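Local coordinates for protein oxidase (Sinorhizobium meliloti, PDB 4FFU) that belongs to the MaoC-like family of hot-dog fold proteins, with monoamine oxidase activity only tentatively assigned and its true reaction uncertain, at residues T85-I90 and V157-D162; V102-G107 and I164-R169; R40-R45 and G93-L98; G77-A82 and P116-D121; T128-E133 and R143-C148. All blocks are in the same frame, centred on the assembly; numbering follows the deposited sequence. Where two conformers were deposited one is given.

Contact 1 of 5, residues T85-I90 and V157-D162; sequences TMIFSI and VVLAAD
Thr85 O, on the helix that packs against strand 157-168, takes two bonds from Ser89, which approach from opposite faces of its carbonyl plane. The packing of this helix on the antiparallel sheet is the hot-dog arrangement of the MaoC-like family. The backbone N of Ser89 gives the ordinary helical bond, 2.9 Å from Thr85 O. Ser89 OG adds a second in one of the two conformers deposited, so that bond is less certain. The helix and strand segments cross at -67°, with their axes 9.1 Å apart. The contact itself is buried and apolar. Ile87 CG2 meets Val158 CG2 at 4.0 Å, the two side chains crossing at about a right angle. Ile87 CG2 also lies 3.9 Å from Leu159 CD1. Phe88 has CG anti to the backbone N (chi1 -175°), which puts its ring within reach of Ala161. Phe88 CE1 comes within 4.2 Å of Ala161 CB, at an oblique approach to the ring. Val158 and Leu159 both face Val150 in a classic beta bulge, and both point at the helix. Leu159 splits its branches: CD2 sits at the edge of the Phe88 ring, while CD1 reaches the helix backbone, 3.6 Å from Phe88 N.

Contact 2 of 5, residues V102-G107 and I164-R169; sequences VAFSYG and ILIVER
Val102 and Glu168 begin a run of backbone hydrogen bonds that joins two antiparallel strands. Glu168 N donates a hydrogen bond to Val102 O. Phe104 and Ile166 then form a hydrogen-bonded pair, with Phe104 N 2.8 Å from Ile166 O and Ile166 N equally close to Phe104 O. Further on, Tyr106 N bonds Ile164 O and Ile164 N bonds Gly107 O. Tyr106 and Gly107 thus both face Ile164, a classic beta bulge. CA-H...O contacts add to these, such as Leu165 CA to Phe104 O at 3.4 Å.

The apolar contacts fall on both faces. On one, Ala103 CB touches Val167 CG2 at 4.1 Å. On the other, Ile166 CD1 touches two rings: it lies at the edge of Phe104 and 3.5 Å from Tyr106 CD1. Tyr106 has CG anti to the backbone N (chi1 174°), and its ring runs beside Ile164, with Tyr106 CD2 3.8 Å from Ile164 CG2. In place of Tyr106, a serine would probably leave Ile164 CG2 and Ile166 CD1 without the ring they both touch and open a gap beside them.

Ser105 OG bonds His163 NE2. Strand 141-151 flanks strand 157-168 on its other side, through backbone bonds from Leu165 and Val167. Beyond strand 103-113, Gly107 pairs with an antiparallel strand of a second subunit, which carries the sheet across the interface.

Contact 3 of 5, residues R40-R45 and G93-L98; sequences RLTSGR and GLTASL
Thr42 and Thr95 bring the two backbones nearest, with 6.2 Å between their CA atoms, where the chain leaves helix 84-93 through a type I beta turn from Gly93 to Ala96. The turn is closed by Ala96 N on Gly93 O. Arg40 makes the direct polar bond across the contact. Arg40 NH2 lies 3.1 Å from Thr95 O, in the carbonyl plane and on a lone pair. The oxygen sits at the edge of the guanidinium, only 5° out of its plane. The arginine chain is extended from CG to NE, and this length lets it reach over to the turn. Its NH1 also has a long, weak ion pair with Glu146. Thr42 turns its methyl to the turn: Thr42 CG2 is 3.4 Å from Leu94 O and 4.0 Å from Thr95 CG2. In the hot-dog fold of this chain, the contact ties the exit of the central helix to the edge strand 39-46. Thr42 OG1 donates to Ser43 O and accepts from Thr125 N on the neighbouring strand, which fixes the rotation of the side chain. Leu94 crosses Thr42 at about a right angle, and Leu94 CB lies 3.7 Å from Thr42 OG1. Leu94 CD2 sits 3.9 Å from Arg45 CB. The far end of Arg45 goes elsewhere, to a salt bridge with Asp51 and a hydrogen bond to His58 O of a second subunit.

Contact 4 of 5, residues G77-A82 and P116-D121; sequences GGQRIA and PVHIGD
Pro116 CB touches Ile81 CG2 at 4.2 Å, an apolar contact at the surface. Val117 O accepts from Ala82 N at 2.9 Å, nearly along the C=O axis. A water accepts from Val117 N and donates to Ala82 O, so the two backbones are joined twice. His118 lies flat against the side-chain amide of Gln79. The amide and ring planes are 3° apart, and Gln79 NE2 sits 3.4 Å above the His118 ring, over its centre. Gln79 CG is placed between its backbone N and carbonyl carbon (chi1 60°), which carries the amide over the ring. Arg80 O lies at the edge of the same ring, 3.6 Å from His118 CD2. Were His118 replaced by an alanine, the Gln79 amide would probably lose its stacking surface, though waters would still hold OE1. Ile119 CD1 lies over one face of the Arg80 guanidinium, 3.5 Å from Arg80 CZ. That guanidinium is also salt-bridged to Glu49. Two waters link Gln79 OE1 to Ile119, one at its N and one at its O. Asp121 OD2, met from above the carboxylate plane, accepts from His118 N at 2.8 Å. Asp121 N on His118 O closes a type II beta turn, which leads into strand 122-134.

Contact 5 of 5, residues T128-E133 and R143-C148; sequences TIAAKE and RVVERC
Strands 122-134 and 141-151 form a beta hairpin in the antiparallel sheet of the hot-dog fold, and this contact is its paired stem. Thr128 and Arg147 exchange backbone bonds, with Thr128 O 2.8 Å from Arg147 N. Next comes a classic beta bulge: Ala130 and Ala131 both face Val145. Val145 O takes a sound bond from Ala130 N at 2.8 Å and a weak one from Ala131 N. Val145 N returns a bond to Ala131 O. The pairing continues to Glu133 and Arg143, where Arg143 N lies 2.7 Å from Glu133 O.

Ile129, Lys132, Val144 and Glu146 share one face. Ile129 CG2 meets Val144 CG1 at 3.9 Å. Ile129 and Glu146 run side by side, and Ile129 CD1 lies 3.2 Å from Glu146 OE2. Lys132 heads away, to a bond with Tyr34 O and a cation-pi contact with Tyr31.

On the other face, Glu133 and Arg143 form a salt bridge in one of two deposited conformers of the arginine, with Glu133 OE1 2.9 Å from Arg143 NE. The carboxylate and guanidinium planes stand 88° apart, and the oxygen sits over a face of the guanidinium. No N-H points at it, which implies an attraction between charges alone, probably less directional than an in-plane pair.

Contacts 1, 2, 3 and 5 all reach the same antiparallel sheet. Contact 1 and contact 2 use successive parts of strand 157-168, with centres 20 Å apart. Contact 5 lies beside both. It meets contact 2 where Leu165 N is 2.8 Å from Val144 O, and contact 1 where Asp162 OD1 is salt-bridged to Arg147 NH1. Two residues of helix 84-93 reach different neighbours: Ile87 CD1 touches Ala82 and Val117 of contact 4, while Ile90 CG2 packs on Arg45 of contact 3. Contacts 2 and 4 are far apart, about 34 Å between centres. Contacts 1, 2 and 3 also reach a second subunit.

Contact 1 of 5, residues T85-I90 and V157-D162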
# COMPACT_ATOMS: atom_id res chain seq x y z
N THR I 85 -17.36 -5.61 0.72
CA THR I 85 -16.59 -5.68 -0.51
C THR I 85 -15.19 -6.27 -0.28
O THR I 85 -14.62 -6.80 -1.22
CB THR I 85 -16.45 -4.30 -1.21
OG1 THR I 85 -16.00 -3.33 -0.27
CG2 THR I 85 -17.78 -3.85 -1.86
N MSE I 86 -14.66 -6.17 0.94
CA MSE I 86 -13.34 -6.80 1.26
C MSE I 86 -13.47 -8.31 1.36
O MSE I 86 -12.65 -9.07 0.82
CB MSE I 86 -12.78 -6.33 2.62
CG MSE I 86 -11.33 -6.78 2.73
SE MSE I 86 -10.87 -6.88 4.65
CE MSE I 86 -11.71 -5.24 5.35
N ILE I 87 -14.52 -8.77 2.04
CA ILE I 87 -14.68 -10.23 2.18
C ILE I 87 -14.93 -10.84 0.80
O ILE I 87 -14.42 -11.89 0.46
CB ILE I 87 -15.75 -10.56 3.22
CG1 ILE I 87 -15.33 -9.92 4.57
CG2 ILE I 87 -15.92 -12.06 3.42
CD1 ILE I 87 -13.88 -10.23 5.00
N PHE I 88 -15.68 -10.12 -0.02
CA PHE I 88 -15.91 -10.54 -1.40
C PHE I 88 -14.62 -10.55 -2.22
O PHE I 88 -14.31 -11.57 -2.84
CB PHE I 88 -16.97 -9.65 -2.05
CG PHE I 88 -17.35 -10.09 -3.45
CD1 PHE I 88 -17.83 -11.38 -3.68
CD2 PHE I 88 -17.28 -9.19 -4.52
CE1 PHE I 88 -18.19 -11.80 -4.97
CE2 PHE I 88 -17.65 -9.60 -5.81
CZ PHE I 88 -18.09 -10.90 -6.03
N SER I 89 -13.89 -9.42 -2.25
CA SER I 89 -12.67 -9.31 -3.06
C SER I 89 -11.58 -10.29 -2.64
O SER I 89 -10.93 -10.90 -3.49
CB SER I 89 -12.12 -7.88 -3.03
OG SER I 89 -13.09 -6.98 -3.53
N ILE I 90 -11.37 -10.41 -1.33
CA ILE I 90 -10.37 -11.37 -0.84
C ILE I 90 -10.85 -12.79 -1.03
O ILE I 90 -10.07 -13.67 -1.44
CB ILE I 90 -9.92 -11.08 0.61
CG1 ILE I 90 -9.18 -9.73 0.66
CG2 ILE I 90 -8.98 -12.17 1.15
CD1 ILE I 90 -8.73 -9.35 2.06
N VAL I 157 -20.03 -20.38 7.12
CA VAL I 157 -20.09 -19.56 5.90
C VAL I 157 -20.23 -18.09 6.29
O VAL I 157 -21.13 -17.73 7.05
CB VAL I 157 -21.28 -19.95 4.99
CG1 VAL I 157 -21.32 -19.06 3.74
CG2 VAL I 157 -21.14 -21.39 4.54
N VAL I 158 -19.34 -17.23 5.79
CA VAL I 158 -19.47 -15.79 6.07
C VAL I 158 -19.96 -15.02 4.84
O VAL I 158 -20.55 -13.93 4.98
CB VAL I 158 -18.16 -15.17 6.61
CG1 VAL I 158 -17.75 -15.93 7.88
CG2 VAL I 158 -17.05 -15.24 5.56
N LEU I 159 -19.73 -15.59 3.65
CA LEU I 159 -20.19 -15.00 2.40
C LEU I 159 -20.42 -16.11 1.35
O LEU I 159 -19.69 -17.12 1.30
CB LEU I 159 -19.10 -14.00 1.90
CG LEU I 159 -19.41 -13.21 0.63
CD1 LEU I 159 -18.70 -11.84 0.71
CD2 LEU I 159 -19.00 -13.98 -0.63
N ALA I 160 -21.42 -15.92 0.51
CA ALA I 160 -21.68 -16.85 -0.58
C ALA I 160 -22.03 -16.06 -1.81
O ALA I 160 -22.55 -14.96 -1.70
CB ALA I 160 -22.83 -17.79 -0.22
N ALA I 161 -21.73 -16.62 -2.98
CA ALA I 161 -22.08 -15.98 -4.25
C ALA I 161 -21.99 -17.02 -5.34
O ALA I 161 -21.16 -17.92 -5.25
CB ALA I 161 -21.12 -14.85 -4.56
N ASP I 162 -22.79 -16.86 -6.39
CA ASP I 162 -22.73 -17.72 -7.57
C ASP I 162 -21.99 -17.01 -8.70
O ASP I 162 -22.48 -16.00 -9.23
CB ASP I 162 -24.14 -18.08 -8.04
CG ASP I 162 -24.88 -18.96 -7.04
OD1 ASP I 162 -24.21 -19.63 -6.23
OD2 ASP I 162 -26.14 -18.94 -7.06

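Contact 2 of 5, residues V102-G107 and I164-R169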
# COMPACT_ATOMS: atom_id res chain seq x y z
N VAL I 102 -9.78 -20.07 -21.00
CA VAL I 102 -10.99 -20.09 -21.85
C VAL I 102 -12.31 -19.69 -21.15
O VAL I 102 -13.38 -19.76 -21.75
CB VAL I 102 -11.13 -21.41 -22.67
CG1 VAL I 102 -9.84 -21.68 -23.45
CG2 VAL I 102 -11.50 -22.59 -21.78
N ALA I 103 -12.22 -19.27 -19.89
CA ALA I 103 -13.40 -18.80 -19.14
C ALA I 103 -13.43 -17.29 -18.98
O ALA I 103 -12.42 -16.69 -18.57
CB ALA I 103 -13.45 -19.47 -17.77
N PHE I 104 -14.57 -16.67 -19.30
CA PHE I 104 -14.77 -15.23 -19.09
C PHE I 104 -15.70 -15.01 -17.89
O PHE I 104 -16.76 -15.64 -17.81
CB PHE I 104 -15.42 -14.63 -20.34
CG PHE I 104 -15.93 -13.21 -20.17
CD1 PHE I 104 -15.03 -12.14 -20.08
CD2 PHE I 104 -17.29 -12.94 -20.15
CE1 PHE I 104 -15.49 -10.84 -19.94
CE2 PHE I 104 -17.76 -11.64 -20.02
CZ PHE I 104 -16.86 -10.59 -19.91
N SER I 105 -15.31 -14.11 -16.98
CA SER I 105 -16.16 -13.75 -15.82
C SER I 105 -17.30 -12.76 -16.18
O SER I 105 -17.08 -11.57 -16.44
CB SER I 105 -15.29 -13.23 -14.68
OG SER I 105 -16.06 -12.78 -13.57
N TYR I 106 -18.52 -13.27 -16.19
CA TYR I 106 -19.67 -12.56 -16.68
C TYR I 106 -20.28 -11.72 -15.54
O TYR I 106 -20.73 -10.60 -15.75
CB TYR I 106 -20.69 -13.57 -17.23
CG TYR I 106 -22.01 -13.00 -17.65
CD1 TYR I 106 -22.18 -12.43 -18.92
CD2 TYR I 106 -23.09 -13.04 -16.79
CE1 TYR I 106 -23.41 -11.92 -19.30
CE2 TYR I 106 -24.31 -12.54 -17.16
CZ TYR I 106 -24.47 -11.97 -18.40
OH TYR I 106 -25.71 -11.49 -18.71
N GLY I 107 -20.26 -12.28 -14.33
CA GLY I 107 -20.80 -11.58 -13.15
C GLY I 107 -21.09 -12.57 -12.05
O GLY I 107 -20.61 -13.71 -12.09
N ILE I 164 -20.75 -16.58 -12.35
CA ILE I 164 -21.16 -16.98 -13.67
C ILE I 164 -20.00 -16.83 -14.65
O ILE I 164 -19.48 -15.72 -14.87
CB ILE I 164 -22.36 -16.15 -14.20
CG1 ILE I 164 -23.54 -16.23 -13.24
CG2 ILE I 164 -22.75 -16.66 -15.58
CD1 ILE I 164 -24.54 -15.11 -13.45
N LEU I 165 -19.63 -17.95 -15.25
CA LEU I 165 -18.56 -18.00 -16.24
C LEU I 165 -19.12 -18.31 -17.62
O LEU I 165 -20.03 -19.14 -17.76
CB LEU I 165 -17.57 -19.12 -15.87
CG LEU I 165 -16.85 -19.03 -14.54
CD1 LEU I 165 -15.95 -20.26 -14.38
CD2 LEU I 165 -16.03 -17.72 -14.51
N ILE I 166 -18.59 -17.62 -18.63
CA ILE I 166 -18.89 -17.98 -20.02
C ILE I 166 -17.66 -18.73 -20.52
O ILE I 166 -16.56 -18.14 -20.61
CB ILE I 166 -19.18 -16.74 -20.89
CG1 ILE I 166 -20.45 -16.03 -20.39
CG2 ILE I 166 -19.33 -17.12 -22.37
CD1 ILE I 166 -20.78 -14.78 -21.17
N VAL I 167 -17.83 -20.02 -20.81
CA VAL I 167 -16.69 -20.90 -21.08
C VAL I 167 -16.74 -21.39 -22.54
O VAL I 167 -17.76 -21.90 -22.99
CB VAL I 167 -16.67 -22.12 -20.12
CG1 VAL I 167 -15.38 -22.92 -20.33
CG2 VAL I 167 -16.79 -21.66 -18.66
N GLU I 168 -15.64 -21.18 -23.26
CA GLU I 168 -15.48 -21.69 -24.63
C GLU I 168 -15.71 -23.19 -24.71
O GLU I 168 -15.26 -23.95 -23.84
CB GLU I 168 -14.08 -21.39 -25.16
CG GLU I 168 -13.83 -19.93 -25.47
CD GLU I 168 -12.39 -19.67 -25.92
OE1 GLU I 168 -11.77 -20.60 -26.51
OE2 GLU I 168 -11.89 -18.54 -25.71
N ARG I 169 -16.41 -23.63 -25.76
CA ARG I 169 -16.57 -25.06 -26.03
C ARG I 169 -15.27 -25.58 -26.63
O ARG I 169 -14.54 -24.82 -27.28
CB ARG I 169 -17.73 -25.30 -26.99
CG ARG I 169 -19.08 -24.99 -26.38
CD ARG I 169 -20.20 -25.40 -27.31
NE ARG I 169 -21.50 -25.04 -26.75
CZ ARG I 169 -22.24 -25.83 -25.99
NH1 ARG I 169 -21.83 -27.05 -25.69
NH2 ARG I 169 -23.40 -25.38 -25.52

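Contact 3 of 5, residues R40-R45 and G93-L98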
# COMPACT_ATOMS: atom_id res chain seq x y z
N ARG I 40 -13.26 -27.51 -4.98
CA ARG I 40 -11.89 -27.17 -4.56
C ARG I 40 -11.95 -26.21 -3.36
O ARG I 40 -12.92 -25.47 -3.20
CB ARG I 40 -11.09 -26.56 -5.69
CG ARG I 40 -11.75 -25.36 -6.37
CD ARG I 40 -10.77 -24.56 -7.22
NE ARG I 40 -11.50 -23.63 -8.09
CZ ARG I 40 -11.09 -22.41 -8.42
NH1 ARG I 40 -11.85 -21.66 -9.22
NH2 ARG I 40 -9.94 -21.92 -7.96
N LEU I 41 -10.93 -26.26 -2.51
CA LEU I 41 -10.88 -25.38 -1.34
C LEU I 41 -9.54 -24.68 -1.35
O LEU I 41 -8.50 -25.33 -1.54
CB LEU I 41 -11.03 -26.21 -0.05
CG LEU I 41 -11.06 -25.54 1.32
CD1 LEU I 41 -12.27 -24.61 1.50
CD2 LEU I 41 -11.02 -26.61 2.42
N THR I 42 -9.55 -23.36 -1.20
CA THR I 42 -8.30 -22.59 -1.21
C THR I 42 -7.53 -22.73 0.11
O THR I 42 -8.06 -23.21 1.13
CB THR I 42 -8.55 -21.08 -1.43
OG1 THR I 42 -9.21 -20.53 -0.27
CG2 THR I 42 -9.44 -20.88 -2.66
N SER I 43 -6.30 -22.23 0.08
CA SER I 43 -5.57 -22.09 1.34
C SER I 43 -6.18 -20.90 2.09
O SER I 43 -7.03 -20.19 1.55
CB SER I 43 -4.08 -21.93 1.08
OG SER I 43 -3.86 -20.93 0.12
N GLY I 44 -5.80 -20.74 3.35
CA GLY I 44 -6.42 -19.76 4.23
C GLY I 44 -5.65 -18.46 4.34
O GLY I 44 -4.46 -18.39 4.02
N ARG I 45 -6.35 -17.42 4.76
CA ARG I 45 -5.73 -16.11 4.93
C ARG I 45 -6.37 -15.44 6.13
O ARG I 45 -7.59 -15.26 6.16
CB ARG I 45 -5.87 -15.26 3.66
CG ARG I 45 -5.33 -13.83 3.84
CD ARG I 45 -5.28 -13.14 2.50
NE ARG I 45 -4.98 -11.73 2.68
CZ ARG I 45 -5.10 -10.84 1.71
NH1 ARG I 45 -5.49 -11.25 0.50
NH2 ARG I 45 -4.84 -9.56 1.97
N GLY I 93 -10.32 -13.48 -4.53
CA GLY I 93 -8.89 -13.45 -4.79
C GLY I 93 -8.18 -14.73 -4.38
O GLY I 93 -7.26 -15.15 -5.06
N LEU I 94 -8.61 -15.33 -3.26
CA LEU I 94 -8.03 -16.60 -2.80
C LEU I 94 -8.13 -17.69 -3.86
O LEU I 94 -7.30 -18.61 -3.89
CB LEU I 94 -8.70 -17.08 -1.51
CG LEU I 94 -8.28 -16.30 -0.26
CD1 LEU I 94 -9.26 -16.66 0.85
CD2 LEU I 94 -6.86 -16.67 0.12
N THR I 95 -9.15 -17.60 -4.72
CA THR I 95 -9.35 -18.61 -5.82
C THR I 95 -8.45 -18.38 -7.07
O THR I 95 -8.47 -19.20 -8.02
CB THR I 95 -10.82 -18.68 -6.29
OG1 THR I 95 -11.14 -17.54 -7.11
CG2 THR I 95 -11.78 -18.74 -5.10
N ALA I 96 -7.70 -17.28 -7.08
CA ALA I 96 -7.01 -16.86 -8.30
C ALA I 96 -5.64 -17.51 -8.38
O ALA I 96 -4.63 -16.82 -8.46
CB ALA I 96 -6.86 -15.35 -8.33
N SER I 97 -5.59 -18.84 -8.34
CA SER I 97 -4.30 -19.53 -8.37
C SER I 97 -4.16 -20.22 -9.70
O SER I 97 -3.14 -20.10 -10.38
CB SER I 97 -4.19 -20.54 -7.23
OG SER I 97 -5.31 -21.40 -7.26
N LEU I 98 -5.20 -20.96 -10.06
CA LEU I 98 -5.20 -21.69 -11.31
C LEU I 98 -5.97 -20.84 -12.30
O LEU I 98 -7.08 -20.37 -12.01
CB LEU I 98 -5.85 -23.08 -11.15
CG LEU I 98 -5.15 -24.24 -10.42
CD1 LEU I 98 -3.85 -24.67 -11.10
CD2 LEU I 98 -4.89 -23.94 -8.94
O HOH W 1 -5.33 -19.55 -2.13

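Contact 4 of 5, residues G77-A82 and P116-D121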
# COMPACT_ATOMS: atom_id res chain seq x y z
N GLY I 77 -22.09 -6.70 18.92
CA GLY I 77 -20.86 -7.37 18.62
C GLY I 77 -19.59 -6.67 19.06
O GLY I 77 -18.72 -7.35 19.53
N GLY I 78 -19.68 -5.38 19.35
CA GLY I 78 -18.62 -4.67 20.11
C GLY I 78 -17.27 -4.51 19.45
O GLY I 78 -16.31 -4.05 20.09
N GLN I 79 -17.17 -4.86 18.17
CA GLN I 79 -15.90 -4.72 17.48
C GLN I 79 -16.07 -4.30 16.03
O GLN I 79 -17.17 -4.33 15.46
CB GLN I 79 -15.08 -6.00 17.57
CG GLN I 79 -15.76 -7.21 16.97
CD GLN I 79 -14.91 -8.44 17.14
OE1 GLN I 79 -13.70 -8.43 16.86
NE2 GLN I 79 -15.52 -9.52 17.57
N ARG I 80 -14.96 -3.85 15.44
CA ARG I 80 -14.99 -3.42 14.05
C ARG I 80 -15.33 -4.60 13.14
O ARG I 80 -14.96 -5.74 13.44
CB ARG I 80 -13.63 -2.84 13.64
CG ARG I 80 -13.34 -1.45 14.24
CD ARG I 80 -11.87 -1.14 14.05
NE ARG I 80 -11.07 -1.84 15.05
CZ ARG I 80 -9.74 -1.88 15.06
NH1 ARG I 80 -9.04 -1.30 14.06
NH2 ARG I 80 -9.11 -2.51 16.07
N ILE I 81 -16.04 -4.33 12.06
CA ILE I 81 -16.42 -5.39 11.12
C ILE I 81 -15.87 -5.08 9.73
O ILE I 81 -15.81 -3.92 9.31
CB ILE I 81 -17.95 -5.65 11.07
CG1 ILE I 81 -18.70 -4.45 10.50
CG2 ILE I 81 -18.47 -6.03 12.47
CD1 ILE I 81 -20.20 -4.64 10.25
N ALA I 82 -15.45 -6.12 9.02
CA ALA I 82 -14.84 -5.96 7.68
C ALA I 82 -15.87 -5.47 6.70
O ALA I 82 -17.04 -5.82 6.80
CB ALA I 82 -14.28 -7.30 7.22
N PRO I 116 -20.71 -11.55 9.91
CA PRO I 116 -19.62 -10.57 9.88
C PRO I 116 -18.25 -11.23 10.03
O PRO I 116 -18.16 -12.34 10.59
CB PRO I 116 -19.89 -9.69 11.12
CG PRO I 116 -20.77 -10.52 12.01
CD PRO I 116 -21.57 -11.40 11.11
N VAL I 117 -17.21 -10.56 9.51
CA VAL I 117 -15.82 -11.00 9.67
C VAL I 117 -15.09 -9.96 10.51
O VAL I 117 -15.20 -8.75 10.28
CB VAL I 117 -15.13 -11.18 8.29
CG1 VAL I 117 -13.63 -11.51 8.43
CG2 VAL I 117 -15.85 -12.25 7.48
N HIS I 118 -14.34 -10.45 11.49
CA HIS I 118 -13.63 -9.59 12.42
C HIS I 118 -12.15 -9.71 12.23
O HIS I 118 -11.68 -10.68 11.66
CB HIS I 118 -13.97 -10.01 13.86
CG HIS I 118 -15.44 -9.98 14.13
ND1 HIS I 118 -16.15 -11.09 14.54
CD2 HIS I 118 -16.33 -8.97 14.02
CE1 HIS I 118 -17.42 -10.76 14.67
NE2 HIS I 118 -17.56 -9.48 14.37
N ILE I 119 -11.43 -8.72 12.74
CA ILE I 119 -9.96 -8.77 12.76
C ILE I 119 -9.52 -10.05 13.45
O ILE I 119 -10.01 -10.37 14.55
CB ILE I 119 -9.37 -7.54 13.47
CG1 ILE I 119 -9.64 -6.26 12.62
CG2 ILE I 119 -7.88 -7.74 13.78
CD1 ILE I 119 -9.38 -4.95 13.36
N GLY I 120 -8.64 -10.81 12.79
CA GLY I 120 -8.12 -12.06 13.38
C GLY I 120 -8.80 -13.32 12.89
O GLY I 120 -8.31 -14.41 13.12
N ASP I 121 -9.95 -13.18 12.24
CA ASP I 121 -10.63 -14.29 11.58
C ASP I 121 -9.78 -14.77 10.41
O ASP I 121 -9.10 -13.97 9.75
CB ASP I 121 -12.03 -13.89 11.08
CG ASP I 121 -13.07 -13.73 12.23
OD1 ASP I 121 -12.76 -14.06 13.39
OD2 ASP I 121 -14.20 -13.26 11.94
O HOH W 2 -12.64 -6.72 14.48
O HOH W 3 -11.15 -9.30 16.73
O HOH W 4 -18.01 -8.36 7.72

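Contact 5 of 5, residues T128-E133 and R143-C148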
# COMPACT_ATOMS: atom_id res chain seq x y z
N THR I 128 -17.49 -24.72 -5.83
CA THR I 128 -18.16 -25.94 -6.28
C THR I 128 -18.76 -25.67 -7.66
O THR I 128 -19.43 -24.64 -7.84
CB THR I 128 -19.31 -26.35 -5.31
OG1 THR I 128 -18.79 -26.52 -3.99
CG2 THR I 128 -19.97 -27.71 -5.76
N ILE I 129 -18.55 -26.57 -8.62
CA ILE I 129 -19.20 -26.44 -9.92
C ILE I 129 -20.66 -26.80 -9.71
O ILE I 129 -20.98 -27.93 -9.32
CB ILE I 129 -18.55 -27.30 -11.04
CG1 ILE I 129 -17.03 -27.08 -11.14
CG2 ILE I 129 -19.24 -27.06 -12.38
CD1 ILE I 129 -16.58 -25.65 -11.32
N ALA I 130 -21.55 -25.83 -9.96
CA ALA I 130 -22.94 -26.00 -9.57
C ALA I 130 -23.85 -26.32 -10.73
O ALA I 130 -24.74 -27.16 -10.58
CB ALA I 130 -23.46 -24.76 -8.86
N ALA I 131 -23.68 -25.63 -11.85
CA ALA I 131 -24.61 -25.76 -13.00
C ALA I 131 -23.92 -25.45 -14.32
O ALA I 131 -22.95 -24.67 -14.36
CB ALA I 131 -25.83 -24.87 -12.83
N LYS I 132 -24.43 -26.05 -15.40
CA LYS I 132 -23.89 -25.88 -16.74
C LYS I 132 -25.05 -25.75 -17.70
O LYS I 132 -25.95 -26.61 -17.71
CB LYS I 132 -23.02 -27.09 -17.13
CG LYS I 132 -21.76 -27.26 -16.30
CD LYS I 132 -21.05 -28.57 -16.62
CE LYS I 132 -20.44 -28.50 -18.01
NZ LYS I 132 -19.94 -29.83 -18.46
N GLU I 133 -25.09 -24.68 -18.48
CA GLU I 133 -26.08 -24.59 -19.56
C GLU I 133 -25.52 -24.05 -20.87
O GLU I 133 -24.43 -23.44 -20.89
CB GLU I 133 -27.29 -23.77 -19.13
CG GLU I 133 -27.00 -22.30 -18.83
CD GLU I 133 -28.25 -21.52 -18.45
OE1 GLU I 133 -28.20 -20.69 -17.52
OE2 GLU I 133 -29.31 -21.75 -19.07
N ARG I 143 -22.43 -21.72 -20.39
CA ARG I 143 -22.44 -21.03 -19.10
C ARG I 143 -22.16 -22.02 -17.96
O ARG I 143 -22.81 -23.08 -17.88
CB ARG I 143 -23.80 -20.33 -18.90
CG ARG I 143 -23.98 -19.60 -17.57
CD ARG I 143 -25.39 -19.04 -17.41
NE ARG I 143 -25.99 -19.39 -16.11
CZ ARG I 143 -26.57 -18.52 -15.30
NH1 ARG I 143 -26.65 -17.24 -15.65
NH2 ARG I 143 -27.08 -18.91 -14.14
N VAL I 144 -21.21 -21.69 -17.10
CA VAL I 144 -20.92 -22.52 -15.92
C VAL I 144 -21.09 -21.66 -14.67
O VAL I 144 -20.55 -20.56 -14.59
CB VAL I 144 -19.48 -23.09 -15.96
CG1 VAL I 144 -19.20 -23.94 -14.72
CG2 VAL I 144 -19.26 -23.91 -17.23
N VAL I 145 -21.87 -22.15 -13.70
CA VAL I 145 -21.99 -21.45 -12.42
C VAL I 145 -21.07 -22.12 -11.39
O VAL I 145 -21.19 -23.32 -11.12
CB VAL I 145 -23.43 -21.46 -11.89
CG1 VAL I 145 -23.48 -20.85 -10.48
CG2 VAL I 145 -24.36 -20.75 -12.87
N GLU I 146 -20.15 -21.34 -10.84
CA GLU I 146 -19.33 -21.77 -9.70
C GLU I 146 -19.85 -21.14 -8.40
O GLU I 146 -19.79 -19.91 -8.21
CB GLU I 146 -17.88 -21.35 -9.91
CG GLU I 146 -17.22 -22.01 -11.11
CD GLU I 146 -15.71 -21.87 -11.10
OE1 GLU I 146 -15.19 -20.79 -10.72
OE2 GLU I 146 -15.04 -22.85 -11.48
N ARG I 147 -20.34 -21.97 -7.50
CA ARG I 147 -20.79 -21.51 -6.20
C ARG I 147 -19.56 -21.25 -5.34
O ARG I 147 -18.73 -22.15 -5.17
CB ARG I 147 -21.67 -22.58 -5.55
CG ARG I 147 -22.09 -22.21 -4.13
CD ARG I 147 -23.56 -21.84 -4.10
NE ARG I 147 -24.06 -21.57 -2.74
CZ ARG I 147 -24.58 -20.41 -2.35
NH1 ARG I 147 -24.67 -19.39 -3.22
NH2 ARG I 147 -25.02 -20.26 -1.10
N CYS I 148 -19.44 -20.02 -4.82
CA CYS I 148 -18.29 -19.67 -3.98
C CYS I 148 -18.79 -19.49 -2.56
O CYS I 148 -19.73 -18.74 -2.32
CB CYS I 148 -17.62 -18.39 -4.47
SG CYS I 148 -16.93 -18.56 -6.14
O HOH W 5 -18.99 -24.08 -2.78